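Side-chain contacts in esterase (Rhizomucor miehei, PDB 4WY5), which probably acts as a carboxylesterase of the alpha/beta hydrolase fold, hydrolysing carboxylic ester bonds: residues V195-A198 with S202-L205; N234-L237 with L242-K245. All coordinates share one frame; numbering follows the deposited sequence.

Contact 1: V195-A198 with S202-L205; sequences VSHA and SYKL
His197 meets Tyr203 through its CB and its backbone, not through its imidazole. CB lies 3.3 Å from CD2 of Tyr203, an apolar touch, and the carbonyl oxygen of His197 comes equally near CB of Tyr203. With CG placed anti to its own carbonyl carbon (chi1 -62°), the imidazole leads away from the tyrosine. The side chain also touches Leu264 and Leu218, and ND1 is hydrogen-bonded to Glu267, so the polar end of this residue belongs to a different neighbour.

Along the chain, the peptide joining His197 to Ala198 passes over one face of the phenol ring: Ala198 N sits 3.9 Å above the ring plane, over its centre, while C of His197 is displaced toward the rim. Next comes Ala198 itself, whose CA approaches CD1 of Tyr203 to 3.5 Å. Its methyl lies on the same side of the ring, CB to CE1 of Tyr203 at 3.8 Å. Tyr203 gets under this peptide because its CG is anti to the backbone N (chi1 -179°), which extends the ring from the helix toward the loop. No hydrogen bond crosses between the segments.

The short helix 201-206 is thus packed against the loop that leads into it, by that peptide lying over the face of Tyr203. This lies in the helical excursion between strands 185-189 and 254-259, where hydrolases of the hormone-sensitive lipase type carry part of their cap.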
loop_
_atom_site.group_PDB
_atom_site.type_symbol
_atom_site.label_atom_id
_atom_site.label_comp_id
_atom_site.label_asym_id
_atom_site.label_seq_id
_atom_site.Cartn_x
_atom_site.Cartn_y
_atom_site.Cartn_z
ATOM N N VAL A 195 -4.054 15.441 20.666
ATOM C CA VAL A 195 -4.088 16.552 21.623
ATOM C C VAL A 195 -2.667 16.897 22.032
ATOM O O VAL A 195 -2.266 18.053 22.016
ATOM C CB VAL A 195 -4.899 16.235 22.897
ATOM C CG1 VAL A 195 -4.965 17.467 23.781
ATOM C CG2 VAL A 195 -6.300 15.799 22.550
ATOM N N SER A 196 -1.902 15.868 22.380
ATOM C CA SER A 196 -0.501 16.019 22.745
ATOM C C SER A 196 0.382 15.064 21.933
ATOM O O SER A 196 0.215 13.851 22.003
ATOM C CB SER A 196 -0.325 15.763 24.246
ATOM O OG SER A 196 1.048 15.704 24.588
ATOM N N HIS A 197 1.333 15.616 21.182
ATOM C CA HIS A 197 2.144 14.817 20.259
ATOM C C HIS A 197 3.293 14.077 20.948
ATOM O O HIS A 197 3.729 13.024 20.459
ATOM C CB HIS A 197 2.721 15.695 19.129
ATOM C CG HIS A 197 1.690 16.349 18.255
ATOM N ND1 HIS A 197 0.995 15.667 17.272
ATOM C CD2 HIS A 197 1.249 17.632 18.202
ATOM C CE1 HIS A 197 0.165 16.498 16.665
ATOM N NE2 HIS A 197 0.302 17.697 17.207
ATOM N N ALA A 198 3.781 14.614 22.072
ATOM C CA ALA A 198 4.964 14.070 22.758
ATOM C C ALA A 198 4.705 12.721 23.418
ATOM O O ALA A 198 5.619 12.080 23.915
ATOM C CB ALA A 198 5.476 15.064 23.801
ATOM N N SER A 202 7.432 8.555 17.714
ATOM C CA SER A 202 7.885 9.174 16.466
ATOM C C SER A 202 8.092 10.688 16.590
ATOM O O SER A 202 8.895 11.261 15.858
ATOM C CB SER A 202 6.925 8.854 15.313
ATOM O OG SER A 202 5.586 9.131 15.637
ATOM N N TYR A 203 7.407 11.327 17.538
ATOM C CA TYR A 203 7.614 12.754 17.830
ATOM C C TYR A 203 9.052 12.995 18.274
ATOM O O TYR A 203 9.746 13.885 17.774
ATOM C CB TYR A 203 6.622 13.218 18.900
ATOM C CG TYR A 203 6.682 14.685 19.314
ATOM C CD1 TYR A 203 7.380 15.087 20.455
ATOM C CD2 TYR A 203 5.987 15.662 18.600
ATOM C CE1 TYR A 203 7.412 16.428 20.854
ATOM C CE2 TYR A 203 6.007 17.008 18.996
ATOM C CZ TYR A 203 6.725 17.386 20.119
ATOM O OH TYR A 203 6.754 18.716 20.508
ATOM N N LYS A 204 9.512 12.134 19.170
ATOM C CA LYS A 204 10.858 12.205 19.696
ATOM C C LYS A 204 11.904 11.901 18.616
ATOM O O LYS A 204 12.874 12.651 18.470
ATOM C CB LYS A 204 10.978 11.239 20.882
ATOM C CG LYS A 204 12.368 11.078 21.466
ATOM C CD LYS A 204 12.353 10.049 22.619
ATOM C CE LYS A 204 12.486 8.602 22.111
ATOM N NZ LYS A 204 12.677 7.597 23.202
ATOM N N LEU A 205 11.713 10.817 17.858
ATOM C CA LEU A 205 12.702 10.402 16.850
ATOM C C LEU A 205 12.925 11.379 15.692
ATOM O O LEU A 205 14.053 11.507 15.215
ATOM C CB LEU A 205 12.347 9.038 16.249
ATOM C CG LEU A 205 12.313 7.722 17.050
ATOM C CD1 LEU A 205 12.277 7.875 18.558
ATOM C CD2 LEU A 205 11.199 6.798 16.563
#

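Contact 2: N234-L237 with L242-K245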
loop_
_atom_site.group_PDB
_atom_site.type_symbol
_atom_site.label_atom_id
_atom_site.label_comp_id
_atom_site.label_asym_id
_atom_site.label_seq_id
_atom_site.Cartn_x
_atom_site.Cartn_y
_atom_site.Cartn_z
ATOM N N ASN A 234 -10.940 20.450 23.968
ATOM C CA ASN A 234 -11.614 19.172 24.232
ATOM C C ASN A 234 -12.673 18.816 23.171
ATOM O O ASN A 234 -13.766 18.359 23.507
ATOM C CB ASN A 234 -12.264 19.204 25.626
ATOM C CG ASN A 234 -12.490 17.816 26.205
ATOM O OD1 ASN A 234 -11.697 16.897 25.977
ATOM N ND2 ASN A 234 -13.580 17.656 26.962
ATOM N N ASP A 235 -12.327 18.998 21.896
ATOM C CA ASP A 235 -13.262 18.804 20.776
ATOM C C ASP A 235 -12.661 17.854 19.721
ATOM O O ASP A 235 -11.652 18.201 19.091
ATOM C CB ASP A 235 -13.585 20.173 20.150
ATOM C CG ASP A 235 -14.804 20.155 19.232
ATOM O OD1 ASP A 235 -15.164 19.071 18.713
ATOM O OD2 ASP A 235 -15.394 21.246 19.018
ATOM N N LYS A 236 -13.292 16.690 19.504
ATOM C CA LYS A 236 -12.739 15.668 18.599
ATOM C C LYS A 236 -12.633 16.147 17.142
ATOM O O LYS A 236 -11.777 15.663 16.394
ATOM C CB LYS A 236 -13.536 14.352 18.633
ATOM C CG LYS A 236 -14.849 14.311 17.868
ATOM C CD LYS A 236 -15.984 14.916 18.655
ATOM C CE LYS A 236 -17.228 15.075 17.803
ATOM N NZ LYS A 236 -18.274 15.792 18.566
ATOM N N LEU A 237 -13.483 17.089 16.737
ATOM C CA LEU A 237 -13.413 17.606 15.381
ATOM C C LEU A 237 -12.145 18.446 15.199
ATOM O O LEU A 237 -11.645 18.610 14.082
ATOM C CB LEU A 237 -14.649 18.440 15.053
ATOM C CG LEU A 237 -16.010 17.728 15.064
ATOM C CD1 LEU A 237 -17.146 18.728 14.802
ATOM C CD2 LEU A 237 -16.051 16.576 14.055
ATOM N N LEU A 242 -9.409 12.302 20.147
ATOM C CA LEU A 242 -10.406 12.283 21.225
ATOM C C LEU A 242 -11.689 11.523 20.885
ATOM O O LEU A 242 -12.531 11.298 21.761
ATOM C CB LEU A 242 -10.779 13.717 21.632
ATOM C CG LEU A 242 -9.659 14.557 22.264
ATOM C CD1 LEU A 242 -10.136 15.977 22.638
ATOM C CD2 LEU A 242 -9.077 13.824 23.467
ATOM N N ALA A 243 -11.839 11.126 19.625
ATOM C CA ALA A 243 -13.084 10.512 19.174
ATOM C C ALA A 243 -13.409 9.231 19.942
ATOM O O ALA A 243 -12.533 8.404 20.197
ATOM C CB ALA A 243 -13.021 10.234 17.681
ATOM N N THR A 244 -14.677 9.084 20.314
ATOM C CA THR A 244 -15.159 7.874 20.977
ATOM C C THR A 244 -15.491 6.792 19.965
ATOM O O THR A 244 -15.568 7.054 18.763
ATOM C CB THR A 244 -16.442 8.115 21.784
ATOM O OG1 THR A 244 -17.513 8.412 20.876
ATOM C CG2 THR A 244 -16.265 9.237 22.796
ATOM N N LYS A 245 -15.683 5.574 20.464
ATOM C CA LYS A 245 -16.163 4.471 19.646
ATOM C C LYS A 245 -17.528 4.822 19.022
ATOM O O LYS A 245 -17.811 4.464 17.863
ATOM C CB LYS A 245 -16.240 3.202 20.498
ATOM C CG LYS A 245 -16.401 1.906 19.739
ATOM C CD LYS A 245 -16.107 0.710 20.656
ATOM C CE LYS A 245 -16.882 -0.526 20.238
ATOM N NZ LYS A 245 -18.333 -0.211 20.149
#
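Lys236 and Leu242 mark the closest approach of the two backbones, their CA atoms 4.9 Å apart where the chain turns back on itself between helices 230-233 and 245-248. CB of Lys236 faces the start of the second segment, 3.8 Å from N of Ala243 and 4.1 Å from CB of Leu242. Beyond CB the lysine departs: CG is set between the backbone N and the carbonyl carbon (chi1 78°), the chain bends at chi2, and NZ makes a long, weak ion pair with Glu176.

The backbone from Asp235 to Leu237 forms an Asx turn. Asp235 OD1 accepts from the backbone N of Leu237 at 3.3 Å, with an N-H...O angle of 154°, and the donor stands well above the carboxylate plane.

Leu242 sends CD1 back to the beginning of the first segment, 3.8 Å from both OD1 of Asn234 and N of Asp235. The leucine and asparagine side chains cross at about a right angle. Asn234, just past helix 230-233, is the first residue to leave helical geometry, with a positive phi; Thr244 is the N-cap of the next helix, its OG1 hydrogen-bonded to N of Asp247.

Overall arrangement
Both contacts are on the surface, in the long excursion between strands 185-189 and 254-259, and neither has a hydrogen bond between its segments. Contact 1 closes before contact 2 opens along the chain, with centres about 18 Å apart. Their edges nevertheless meet: Val195 CG2 packs 3.5 Å from Leu242 CD2, and Val195 N is hydrogen-bonded to Glu241. The chemistry differs with the setting. Contact 1 joins a helix to its preceding loop through an aromatic face, whereas contact 2 brings two loop segments together through aliphatic carbons set largely against backbone and amide atoms, while polar side chains shape the local backbone at the turn and the following helix start.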